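Local coordinates for hypothetical protein Cgl1923 (Corynebacterium glutamicum ATCC 13032, PDB 2P90) that is of unknown function but belongs to the PAC2 family, a name it shares with a proteasome assembly chaperone, and may play a related role, at residues G39-S44 with L215-S220; H48-L53 with M106-E111; A122-V127 with K188-N193. All blocks are in the same frame, centred on the assembly; numbering follows the deposited sequence.

Contact 1 of 3, residues G39-S44 with L215-S220; sequences GHAVES and LKLLQS
Ala41 and Leu217 have the nearest CA atoms of the two segments, 7.8 Å apart: the first turn of one helix lies against the middle of another. His40 holds the N-cap position of the first helix, and its carbonyl O takes both the backbone N of Ser44 and Ser44 OG, the latter at 2.9 Å and from above the carbonyl plane. The second helix repeats the serine-to-carbonyl bond, Ser220 N and Ser220 OG reaching Lys216 O from opposite faces of its plane.

Between these helices a single methyl does most of the touching. Leu217 leaves its backbone toward the first helix, and with CG anti to the carbonyl carbon (chi1 -76°) its CD1 lies 3.7 Å from Ala41 O and 4.2 Å from Ala41 CB. The same methyl meets Val42 CG2 at 4.4 Å, so it is shared between an alanine and a valine, by van der Waals contact alone.

Ala213 and Thr214, one turn earlier on helix 211-225, extend the packing against Ala41, and Leu217 also touches Ser45. Helix 41-52, which follows strand 27-33, is thus flanked by helix 211-225, while helix 232-250 packs against Leu215 and Leu218.

Contact 2 of 3, residues H48-L53 with M106-E111; sequences HLMDAL and MLSGPE
Leu49 and Met106 form the tight half of this helix-to-strand contact. Leu49 CD1 sits 3.7 Å from Met106 CE and 3.9 Å from Met106 SD, so one leucine methyl rests on the thioether end, and the two side chains cross at about a right angle. Met106 reaches this place because its CG is anti to the backbone N (chi1 -179°) while the chain bends at chi3 (-114°), turning CE onto the leucine. Ile29, Ala31 and Val96 of the adjoining strands also touch Met106, and both Leu49 and Met106 are buried.

The other half is looser and nearer solvent. Met50, partly exposed, bends at chi2 and chi3, and its CE comes to 3.8 Å from Ser108 OG, a methyl laid against a hydroxyl oxygen without a polar bond between them. Beyond Ser108 the chain turns a corner at Gly109 and runs on to Glu111, whose carboxylate makes salt bridges with Arg70 and Arg73 of the second subunit.

Met106 and Ser108 point to the helix, as alternate residues of a strand do when one sheet face is covered. This is the packing of a beta-alpha-beta crossover, in which helix 41-52 links strands 27-33 and 54-61 and spans the strands between them.

Contact 3 of 3, residues A122-V127 with K188-N193; sequences AVVDLV and KDKGKN
Val124 and Lys190 meet by van der Waals contact, one valine methyl against the end of the lysine chain. Val124 CG2 lies 3.7 Å from Lys190 CE and likewise from Lys190 NZ, and 3.8 Å from Lys190 CD. The chain runs extended to CE and crosses the valine at a slant, and the bend at chi4 (-100°) turns NZ onto the same methyl. A second lysine does something similar one turn further along helix 116-129, where Val127 CG2 and Lys192 CE are 4.4 Å apart. Both valines have buried positions, and Val124 also rests on Leu183 and Leu186, so the lysine stems cover the margin of an apolar seam between two neighbouring helices.

Both lysines leave the chain at the end of a helix. Helix 179-189 finishes in a Schellman motif: Gly191 adopts a positive phi (86°), with two bonds back into the last turn, one of them from its own N to Lys188 O. This reversal sends the chain from the helix into strand 194-202, in an alpha-to-beta connection on the face of the central sheet that also carries helix 116-129. Asn193 already hydrogen-bonds to Thr135 through the backbone.

Charge acts at the ends of these chains. Lys192 NZ has its salt bridge with Glu128, the residue just after Val127, which ties that ammonium to helix 116-129. Lys190 NZ stands 5.3 Å from Asp125 OD1, too far for contact but near enough that the opposite charges may attract. Lys190 and Lys192 also touch a crystal neighbour, which may influence how their side chains lie.

In the fold
From the N terminus, strand 27-33 leads into helix 41-52, whose start opens contact 1 and whose end opens contact 2. The chain closes contact 2 at strand 103-108, some fifty residues on, and enters helix 116-129, where contact 3 opens; it closes at 188-193, where helix 179-189 ends. Contact 1 closes last, at helix 211-225, so it encloses the other two, which follow one another in series without crossing. Leu218 CD2 to Leu49 CD1, 3.9 Å, joins contacts 1 and 2 over one face of the sheet. Leu107, alternating with Met106, faces the other way, and Leu107 CD2 meets Val123 CG2 at 3.7 Å, linking contacts 2 and 3 through the strand.

Contact 1 of 3, residues G39-S44 with L215-S220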
ATOM      1  N   GLY B  39      -8.614  -0.843 -20.514  1.00 40.61           N
ATOM      2  CA  GLY B  39      -9.016  -1.913 -21.429  1.00 41.48           C
ATOM      3  C   GLY B  39      -8.231  -3.207 -21.244  1.00 42.34           C
ATOM      4  O   GLY B  39      -8.365  -4.155 -22.070  1.00 41.84           O
ATOM      5  N   HIS B  40      -7.399  -3.239 -20.183  1.00 42.23           N
ATOM      6  CA  HIS B  40      -6.594  -4.416 -19.815  1.00 42.64           C
ATOM      7  C   HIS B  40      -5.568  -4.713 -20.885  1.00 42.12           C
ATOM      8  O   HIS B  40      -5.147  -5.860 -21.043  1.00 42.01           O
ATOM      9  CB  HIS B  40      -7.472  -5.657 -19.653  1.00 42.74           C
ATOM     10  CG  HIS B  40      -8.546  -5.494 -18.642  1.00 44.51           C
ATOM     11  ND1 HIS B  40      -8.565  -6.207 -17.471  1.00 50.19           N
ATOM     12  CD2 HIS B  40      -9.633  -4.688 -18.613  1.00 47.57           C
ATOM     13  CE1 HIS B  40      -9.610  -5.834 -16.747  1.00 50.57           C
ATOM     14  NE2 HIS B  40     -10.275  -4.915 -17.420  1.00 48.89           N
ATOM     15  N   ALA B  41      -5.166  -3.670 -21.604  1.00 41.36           N
ATOM     16  CA  ALA B  41      -4.469  -3.845 -22.869  1.00 41.30           C
ATOM     17  C   ALA B  41      -2.984  -4.198 -22.758  1.00 41.08           C
ATOM     18  O   ALA B  41      -2.411  -4.813 -23.677  1.00 41.23           O
ATOM     19  CB  ALA B  41      -4.700  -2.631 -23.777  1.00 40.46           C
ATOM     20  N   VAL B  42      -2.363  -3.836 -21.641  1.00 41.53           N
ATOM     21  CA  VAL B  42      -0.948  -4.192 -21.398  1.00 41.56           C
ATOM     22  C   VAL B  42      -0.826  -5.692 -21.066  1.00 42.03           C
ATOM     23  O   VAL B  42      -0.071  -6.425 -21.709  1.00 42.31           O
ATOM     24  CB  VAL B  42      -0.283  -3.266 -20.326  1.00 41.25           C
ATOM     25  CG1 VAL B  42       1.108  -3.778 -19.907  1.00 40.59           C
ATOM     26  CG2 VAL B  42      -0.156  -1.844 -20.856  1.00 41.21           C
ATOM     27  N   GLU B  43      -1.600  -6.146 -20.081  1.00 42.45           N
ATOM     28  CA  GLU B  43      -1.565  -7.527 -19.669  1.00 42.69           C
ATOM     29  C   GLU B  43      -2.077  -8.424 -20.816  1.00 42.38           C
ATOM     30  O   GLU B  43      -1.564  -9.535 -21.009  1.00 41.78           O
ATOM     31  CB  GLU B  43      -2.345  -7.713 -18.366  1.00 42.86           C
ATOM     32  CG  GLU B  43      -3.784  -7.071 -18.378  1.00 47.34           C
ATOM     33  CD  GLU B  43      -3.933  -5.548 -17.873  1.00 52.28           C
ATOM     34  OE1 GLU B  43      -3.206  -4.583 -18.434  1.00 46.72           O
ATOM     35  OE2 GLU B  43      -4.858  -5.369 -16.955  1.00 41.48           O
ATOM     36  N   SER B  44      -3.058  -7.950 -21.590  1.00 41.87           N
ATOM     37  CA  SER B  44      -3.551  -8.746 -22.727  1.00 42.65           C
ATOM     38  C   SER B  44      -2.520  -8.935 -23.835  1.00 41.74           C
ATOM     39  O   SER B  44      -2.442  -9.993 -24.427  1.00 41.47           O
ATOM     40  CB  SER B  44      -4.842  -8.188 -23.303  1.00 41.93           C
ATOM     41  OG  SER B  44      -5.856  -8.371 -22.345  1.00 46.05           O
ATOM     42  N   LEU B 215      -4.612  -5.099 -29.716  1.00 46.34           N
ATOM     43  CA  LEU B 215      -4.289  -5.175 -31.152  1.00 47.23           C
ATOM     44  C   LEU B 215      -3.416  -4.025 -31.626  1.00 47.38           C
ATOM     45  O   LEU B 215      -2.358  -4.231 -32.224  1.00 47.08           O
ATOM     46  CB  LEU B 215      -5.590  -5.224 -31.981  1.00 47.34           C
ATOM     47  CG  LEU B 215      -5.528  -5.560 -33.480  1.00 47.80           C
ATOM     48  CD1 LEU B 215      -4.831  -6.913 -33.802  1.00 50.52           C
ATOM     49  CD2 LEU B 215      -6.926  -5.577 -34.068  1.00 48.38           C
ATOM     50  N   LYS B 216      -3.856  -2.809 -31.329  1.00 47.79           N
ATOM     51  CA  LYS B 216      -3.085  -1.631 -31.668  1.00 47.75           C
ATOM     52  C   LYS B 216      -1.676  -1.659 -31.061  1.00 47.63           C
ATOM     53  O   LYS B 216      -0.704  -1.411 -31.780  1.00 48.02           O
ATOM     54  CB  LYS B 216      -3.847  -0.352 -31.284  1.00 47.81           C
ATOM     55  CG  LYS B 216      -3.299   0.913 -31.947  1.00 50.31           C
ATOM     56  CD  LYS B 216      -3.204   0.745 -33.473  1.00 54.15           C
ATOM     57  CE  LYS B 216      -1.999   1.498 -34.049  1.00 58.44           C
ATOM     58  NZ  LYS B 216      -2.305   2.926 -34.352  1.00 61.56           N
ATOM     59  N   LEU B 217      -1.553  -1.947 -29.754  1.00 47.01           N
ATOM     60  CA  LEU B 217      -0.215  -2.038 -29.136  1.00 46.50           C
ATOM     61  C   LEU B 217       0.640  -3.097 -29.841  1.00 45.98           C
ATOM     62  O   LEU B 217       1.796  -2.854 -30.135  1.00 45.32           O
ATOM     63  CB  LEU B 217      -0.267  -2.331 -27.626  1.00 45.56           C
ATOM     64  CG  LEU B 217      -0.636  -1.240 -26.628  1.00 44.26           C
ATOM     65  CD1 LEU B 217      -0.844  -1.879 -25.250  1.00 44.66           C
ATOM     66  CD2 LEU B 217       0.400  -0.102 -26.558  1.00 42.86           C
ATOM     67  N   LEU B 218       0.050  -4.250 -30.126  1.00 45.82           N
ATOM     68  CA  LEU B 218       0.797  -5.327 -30.729  1.00 47.32           C
ATOM     69  C   LEU B 218       1.261  -4.992 -32.171  1.00 48.71           C
ATOM     70  O   LEU B 218       2.420  -5.243 -32.533  1.00 48.83           O
ATOM     71  CB  LEU B 218       0.006  -6.635 -30.655  1.00 47.13           C
ATOM     72  CG  LEU B 218      -0.126  -7.291 -29.271  1.00 47.37           C
ATOM     73  CD1 LEU B 218      -0.839  -8.624 -29.366  1.00 45.28           C
ATOM     74  CD2 LEU B 218       1.260  -7.480 -28.626  1.00 45.10           C
ATOM     75  N   GLN B 219       0.378  -4.397 -32.979  1.00 49.31           N
ATOM     76  CA  GLN B 219       0.775  -4.020 -34.328  1.00 50.37           C
ATOM     77  C   GLN B 219       1.787  -2.866 -34.333  1.00 50.08           C
ATOM     78  O   GLN B 219       2.628  -2.787 -35.218  1.00 49.27           O
ATOM     79  CB  GLN B 219      -0.434  -3.863 -35.306  1.00 50.33           C
ATOM     80  CG  GLN B 219      -1.439  -2.749 -35.050  1.00 51.34           C
ATOM     81  CD  GLN B 219      -2.851  -3.046 -35.649  1.00 52.82           C
ATOM     82  OE1 GLN B 219      -3.079  -4.061 -36.333  1.00 55.75           O
ATOM     83  NE2 GLN B 219      -3.804  -2.151 -35.369  1.00 55.76           N
ATOM     84  N   SER B 220       1.761  -2.019 -33.304  1.00 50.85           N
ATOM     85  CA  SER B 220       2.795  -0.984 -33.183  1.00 51.09           C
ATOM     86  C   SER B 220       4.169  -1.613 -32.912  1.00 51.42           C
ATOM     87  O   SER B 220       5.191  -1.152 -33.415  1.00 51.37           O
ATOM     88  CB  SER B 220       2.445   0.027 -32.100  1.00 50.45           C
ATOM     89  OG  SER B 220       1.151   0.539 -32.316  1.00 50.30           O
TER

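Contact 2 of 3, residues H48-L53 with M106-E111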
ATOM      1  N   HIS B  48      -1.339 -12.570 -24.627  1.00 46.26           N
ATOM      2  CA  HIS B  48      -1.626 -13.035 -25.976  1.00 47.36           C
ATOM      3  C   HIS B  48      -0.393 -13.656 -26.685  1.00 47.61           C
ATOM      4  O   HIS B  48      -0.490 -14.740 -27.298  1.00 46.80           O
ATOM      5  CB  HIS B  48      -2.238 -11.913 -26.823  1.00 47.36           C
ATOM      6  CG  HIS B  48      -2.583 -12.337 -28.211  1.00 50.45           C
ATOM      7  ND1 HIS B  48      -1.798 -12.021 -29.304  1.00 54.43           N
ATOM      8  CD2 HIS B  48      -3.602 -13.098 -28.687  1.00 52.53           C
ATOM      9  CE1 HIS B  48      -2.339 -12.542 -30.397  1.00 52.54           C
ATOM     10  NE2 HIS B  48      -3.431 -13.204 -30.047  1.00 51.59           N
ATOM     11  N   LEU B  49       0.734 -12.954 -26.596  1.00 47.49           N
ATOM     12  CA  LEU B  49       1.998 -13.391 -27.160  1.00 47.86           C
ATOM     13  C   LEU B  49       2.439 -14.676 -26.501  1.00 49.02           C
ATOM     14  O   LEU B  49       2.916 -15.594 -27.164  1.00 48.71           O
ATOM     15  CB  LEU B  49       3.060 -12.322 -26.933  1.00 47.56           C
ATOM     16  CG  LEU B  49       2.860 -11.017 -27.715  1.00 47.83           C
ATOM     17  CD1 LEU B  49       3.910  -9.987 -27.341  1.00 47.58           C
ATOM     18  CD2 LEU B  49       2.817 -11.212 -29.279  1.00 46.72           C
ATOM     19  N   MET B  50       2.244 -14.762 -25.188  1.00 50.38           N
ATOM     20  CA  MET B  50       2.633 -15.954 -24.458  1.00 51.69           C
ATOM     21  C   MET B  50       1.845 -17.206 -24.863  1.00 51.48           C
ATOM     22  O   MET B  50       2.430 -18.269 -25.022  1.00 50.95           O
ATOM     23  CB  MET B  50       2.553 -15.710 -22.963  1.00 52.00           C
ATOM     24  CG  MET B  50       3.715 -16.343 -22.198  1.00 56.59           C
ATOM     25  SD  MET B  50       5.118 -15.271 -21.837  1.00 57.75           S
ATOM     26  CE  MET B  50       4.321 -14.436 -20.458  1.00 59.55           C
ATOM     27  N   ASP B  51       0.533 -17.059 -25.050  1.00 51.88           N
ATOM     28  CA  ASP B  51      -0.332 -18.152 -25.441  1.00 52.61           C
ATOM     29  C   ASP B  51      -0.107 -18.561 -26.888  1.00 52.26           C
ATOM     30  O   ASP B  51      -0.257 -19.734 -27.228  1.00 51.76           O
ATOM     31  CB  ASP B  51      -1.781 -17.732 -25.320  1.00 53.63           C
ATOM     32  CG  ASP B  51      -2.229 -17.617 -23.900  1.00 58.45           C
ATOM     33  OD1 ASP B  51      -1.474 -18.103 -23.015  1.00 63.63           O
ATOM     34  OD2 ASP B  51      -3.333 -17.055 -23.658  1.00 63.01           O
ATOM     35  N   ALA B  52       0.252 -17.591 -27.720  1.00 51.83           N
ATOM     36  CA  ALA B  52       0.252 -17.769 -29.160  1.00 52.29           C
ATOM     37  C   ALA B  52       1.610 -18.152 -29.745  1.00 52.67           C
ATOM     38  O   ALA B  52       1.664 -18.804 -30.783  1.00 53.36           O
ATOM     39  CB  ALA B  52      -0.278 -16.509 -29.864  1.00 51.78           C
ATOM     40  N   LEU B  53       2.696 -17.741 -29.093  1.00 52.64           N
ATOM     41  CA  LEU B  53       4.049 -17.921 -29.630  1.00 51.76           C
ATOM     42  C   LEU B  53       4.922 -18.785 -28.732  1.00 51.83           C
ATOM     43  O   LEU B  53       4.652 -18.897 -27.511  1.00 51.90           O
ATOM     44  CB  LEU B  53       4.691 -16.550 -29.856  1.00 51.64           C
ATOM     45  CG  LEU B  53       4.061 -15.711 -30.986  1.00 51.76           C
ATOM     46  CD1 LEU B  53       4.573 -14.300 -30.932  1.00 51.06           C
ATOM     47  CD2 LEU B  53       4.315 -16.308 -32.394  1.00 50.26           C
ATOM     48  N   MET B 106      10.781 -10.155 -23.908  1.00 41.97           N
ATOM     49  CA  MET B 106       9.662  -9.612 -23.189  1.00 41.79           C
ATOM     50  C   MET B 106       9.877  -9.660 -21.652  1.00 40.92           C
ATOM     51  O   MET B 106      10.214 -10.698 -21.063  1.00 40.49           O
ATOM     52  CB  MET B 106       8.375 -10.331 -23.631  1.00 41.28           C
ATOM     53  CG  MET B 106       7.135  -9.799 -22.944  1.00 43.73           C
ATOM     54  SD  MET B 106       5.593 -10.159 -23.821  1.00 41.39           S
ATOM     55  CE  MET B 106       5.205  -8.500 -24.212  1.00 44.10           C
ATOM     56  N   LEU B 107       9.716  -8.500 -21.032  1.00 40.44           N
ATOM     57  CA  LEU B 107       9.647  -8.398 -19.593  1.00 39.36           C
ATOM     58  C   LEU B 107       8.195  -8.106 -19.231  1.00 38.88           C
ATOM     59  O   LEU B 107       7.655  -7.042 -19.536  1.00 37.72           O
ATOM     60  CB  LEU B 107      10.573  -7.308 -19.049  1.00 39.63           C
ATOM     61  CG  LEU B 107      10.505  -7.073 -17.539  1.00 38.66           C
ATOM     62  CD1 LEU B 107      11.090  -8.273 -16.786  1.00 37.01           C
ATOM     63  CD2 LEU B 107      11.241  -5.773 -17.187  1.00 38.62           C
ATOM     64  N   SER B 108       7.562  -9.088 -18.604  1.00 38.30           N
ATOM     65  CA  SER B 108       6.184  -8.925 -18.286  1.00 38.97           C
ATOM     66  C   SER B 108       5.868  -9.522 -16.925  1.00 37.88           C
ATOM     67  O   SER B 108       6.564 -10.378 -16.445  1.00 38.22           O
ATOM     68  CB  SER B 108       5.323  -9.531 -19.386  1.00 38.59           C
ATOM     69  OG  SER B 108       5.457 -10.939 -19.415  1.00 41.24           O
ATOM     70  N   GLY B 109       4.780  -9.066 -16.347  1.00 37.45           N
ATOM     71  CA  GLY B 109       4.330  -9.520 -15.030  1.00 37.47           C
ATOM     72  C   GLY B 109       3.958  -8.255 -14.282  1.00 36.74           C
ATOM     73  O   GLY B 109       3.806  -7.222 -14.915  1.00 36.62           O
ATOM     74  N   PRO B 110       3.798  -8.328 -12.942  1.00 37.09           N
ATOM     75  CA  PRO B 110       3.365  -7.136 -12.180  1.00 37.15           C
ATOM     76  C   PRO B 110       4.402  -6.008 -12.126  1.00 36.62           C
ATOM     77  O   PRO B 110       5.607  -6.290 -11.919  1.00 35.99           O
ATOM     78  CB  PRO B 110       3.195  -7.699 -10.769  1.00 37.95           C
ATOM     79  CG  PRO B 110       4.138  -8.897 -10.732  1.00 37.25           C
ATOM     80  CD  PRO B 110       3.950  -9.504 -12.059  1.00 36.40           C
ATOM     81  N   GLU B 111       3.954  -4.758 -12.289  1.00 34.87           N
ATOM     82  CA  GLU B 111       4.823  -3.621 -11.970  1.00 34.87           C
ATOM     83  C   GLU B 111       5.263  -3.792 -10.504  1.00 36.19           C
ATOM     84  O   GLU B 111       4.402  -3.942  -9.650  1.00 36.23           O
ATOM     85  CB  GLU B 111       4.061  -2.291 -12.110  1.00 34.47           C
ATOM     86  CG  GLU B 111       4.810  -1.102 -11.533  1.00 33.52           C
ATOM     87  CD  GLU B 111       4.062   0.214 -11.607  1.00 35.02           C
ATOM     88  OE1 GLU B 111       2.857   0.276 -11.237  1.00 32.37           O
ATOM     89  OE2 GLU B 111       4.708   1.210 -12.025  1.00 35.51           O
TER

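Contact 3 of 3, residues A122-V127 with K188-N193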
ATOM      1  N   ALA B 122      18.609  -3.410 -12.395  1.00 40.96           N
ATOM      2  CA  ALA B 122      18.692  -4.813 -12.744  1.00 41.69           C
ATOM      3  C   ALA B 122      18.238  -5.027 -14.192  1.00 42.88           C
ATOM      4  O   ALA B 122      18.798  -5.873 -14.935  1.00 42.13           O
ATOM      5  CB  ALA B 122      17.835  -5.650 -11.787  1.00 41.31           C
ATOM      6  N   VAL B 123      17.218  -4.259 -14.593  1.00 43.26           N
ATOM      7  CA  VAL B 123      16.734  -4.362 -15.950  1.00 43.87           C
ATOM      8  C   VAL B 123      17.763  -3.837 -16.977  1.00 45.19           C
ATOM      9  O   VAL B 123      17.966  -4.468 -18.032  1.00 44.64           O
ATOM     10  CB  VAL B 123      15.306  -3.803 -16.163  1.00 43.42           C
ATOM     11  CG1 VAL B 123      14.961  -3.868 -17.649  1.00 42.15           C
ATOM     12  CG2 VAL B 123      14.306  -4.652 -15.390  1.00 42.31           C
ATOM     13  N   VAL B 124      18.437  -2.733 -16.656  1.00 46.35           N
ATOM     14  CA  VAL B 124      19.488  -2.298 -17.545  1.00 47.79           C
ATOM     15  C   VAL B 124      20.672  -3.260 -17.620  1.00 48.12           C
ATOM     16  O   VAL B 124      21.200  -3.440 -18.699  1.00 48.68           O
ATOM     17  CB  VAL B 124      19.893  -0.789 -17.470  1.00 47.75           C
ATOM     18  CG1 VAL B 124      18.748   0.083 -17.012  1.00 47.10           C
ATOM     19  CG2 VAL B 124      21.089  -0.593 -16.626  1.00 51.07           C
ATOM     20  N   ASP B 125      21.041  -3.932 -16.529  1.00 48.29           N
ATOM     21  CA  ASP B 125      22.090  -4.953 -16.642  1.00 49.35           C
ATOM     22  C   ASP B 125      21.670  -6.094 -17.567  1.00 49.39           C
ATOM     23  O   ASP B 125      22.524  -6.740 -18.186  1.00 48.70           O
ATOM     24  CB  ASP B 125      22.489  -5.580 -15.302  1.00 50.09           C
ATOM     25  CG  ASP B 125      22.993  -4.569 -14.289  1.00 54.09           C
ATOM     26  OD1 ASP B 125      23.630  -3.534 -14.676  1.00 55.95           O
ATOM     27  OD2 ASP B 125      22.727  -4.836 -13.086  1.00 56.84           O
ATOM     28  N   LEU B 126      20.363  -6.364 -17.618  1.00 49.25           N
ATOM     29  CA  LEU B 126      19.863  -7.442 -18.453  1.00 48.83           C
ATOM     30  C   LEU B 126      19.852  -7.043 -19.932  1.00 49.05           C
ATOM     31  O   LEU B 126      20.196  -7.884 -20.782  1.00 49.17           O
ATOM     32  CB  LEU B 126      18.493  -7.963 -17.987  1.00 48.19           C
ATOM     33  CG  LEU B 126      18.466  -8.813 -16.717  1.00 46.42           C
ATOM     34  CD1 LEU B 126      17.036  -8.988 -16.201  1.00 44.55           C
ATOM     35  CD2 LEU B 126      19.141 -10.155 -16.947  1.00 46.94           C
ATOM     36  N   VAL B 127      19.495  -5.785 -20.236  1.00 48.85           N
ATOM     37  CA  VAL B 127      19.552  -5.336 -21.616  1.00 49.47           C
ATOM     38  C   VAL B 127      20.987  -5.320 -22.183  1.00 50.71           C
ATOM     39  O   VAL B 127      21.197  -5.668 -23.365  1.00 50.38           O
ATOM     40  CB  VAL B 127      18.772  -4.000 -21.941  1.00 49.74           C
ATOM     41  CG1 VAL B 127      17.647  -3.716 -20.970  1.00 48.92           C
ATOM     42  CG2 VAL B 127      19.696  -2.787 -22.194  1.00 48.43           C
ATOM     43  N   LYS B 188      17.636   6.143 -21.278  1.00 52.72           N
ATOM     44  CA  LYS B 188      18.023   7.424 -21.865  1.00 54.85           C
ATOM     45  C   LYS B 188      19.360   7.950 -21.293  1.00 55.51           C
ATOM     46  O   LYS B 188      20.354   8.060 -22.031  1.00 56.07           O
ATOM     47  CB  LYS B 188      16.903   8.453 -21.711  1.00 54.85           C
ATOM     48  CG  LYS B 188      17.260   9.846 -22.208  1.00 58.40           C
ATOM     49  CD  LYS B 188      16.102  10.816 -21.967  1.00 64.03           C
ATOM     50  CE  LYS B 188      16.119  11.368 -20.528  1.00 67.58           C
ATOM     51  NZ  LYS B 188      16.737  12.753 -20.418  1.00 69.19           N
ATOM     52  N   ASP B 189      19.392   8.230 -19.988  1.00 56.14           N
ATOM     53  CA  ASP B 189      20.573   8.762 -19.320  1.00 56.60           C
ATOM     54  C   ASP B 189      21.810   7.905 -19.544  1.00 57.10           C
ATOM     55  O   ASP B 189      22.932   8.394 -19.469  1.00 58.49           O
ATOM     56  CB  ASP B 189      20.329   8.880 -17.807  1.00 57.10           C
ATOM     57  CG  ASP B 189      19.288   9.925 -17.448  1.00 57.84           C
ATOM     58  OD1 ASP B 189      18.812  10.638 -18.357  1.00 59.54           O
ATOM     59  OD2 ASP B 189      18.946  10.035 -16.243  1.00 58.64           O
ATOM     60  N   LYS B 190      21.631   6.617 -19.781  1.00 56.92           N
ATOM     61  CA  LYS B 190      22.780   5.772 -20.072  1.00 56.67           C
ATOM     62  C   LYS B 190      23.150   5.738 -21.566  1.00 56.14           C
ATOM     63  O   LYS B 190      24.040   4.977 -21.962  1.00 56.07           O
ATOM     64  CB  LYS B 190      22.559   4.355 -19.540  1.00 57.19           C
ATOM     65  CG  LYS B 190      23.088   4.115 -18.126  1.00 58.40           C
ATOM     66  CD  LYS B 190      22.473   2.849 -17.540  1.00 61.64           C
ATOM     67  CE  LYS B 190      22.960   2.587 -16.118  1.00 63.66           C
ATOM     68  NZ  LYS B 190      24.040   1.554 -16.057  1.00 63.47           N
ATOM     69  N   GLY B 191      22.460   6.548 -22.377  1.00 55.48           N
ATOM     70  CA  GLY B 191      22.695   6.641 -23.839  1.00 54.71           C
ATOM     71  C   GLY B 191      21.974   5.629 -24.724  1.00 53.98           C
ATOM     72  O   GLY B 191      22.343   5.452 -25.876  1.00 53.48           O
ATOM     73  N   LYS B 192      20.937   4.976 -24.202  1.00 53.19           N
ATOM     74  CA  LYS B 192      20.299   3.839 -24.883  1.00 53.06           C
ATOM     75  C   LYS B 192      19.049   4.181 -25.678  1.00 51.83           C
ATOM     76  O   LYS B 192      18.396   5.193 -25.417  1.00 52.18           O
ATOM     77  CB  LYS B 192      19.878   2.777 -23.855  1.00 54.10           C
ATOM     78  CG  LYS B 192      20.804   1.609 -23.726  1.00 56.93           C
ATOM     79  CD  LYS B 192      21.938   1.950 -22.803  1.00 60.27           C
ATOM     80  CE  LYS B 192      21.976   0.950 -21.690  1.00 63.27           C
ATOM     81  NZ  LYS B 192      23.026   1.379 -20.729  1.00 67.70           N
ATOM     82  N   ASN B 193      18.696   3.297 -26.617  1.00 50.02           N
ATOM     83  CA  ASN B 193      17.446   3.409 -27.371  1.00 48.80           C
ATOM     84  C   ASN B 193      16.235   2.972 -26.526  1.00 47.17           C
ATOM     85  O   ASN B 193      16.165   1.806 -26.104  1.00 46.15           O
ATOM     86  CB  ASN B 193      17.516   2.574 -28.669  1.00 48.95           C
ATOM     87  CG  ASN B 193      18.516   3.135 -29.696  1.00 51.07           C
ATOM     88  OD1 ASN B 193      18.745   4.359 -29.779  1.00 51.96           O
ATOM     89  ND2 ASN B 193      19.108   2.237 -30.487  1.00 48.39           N
TER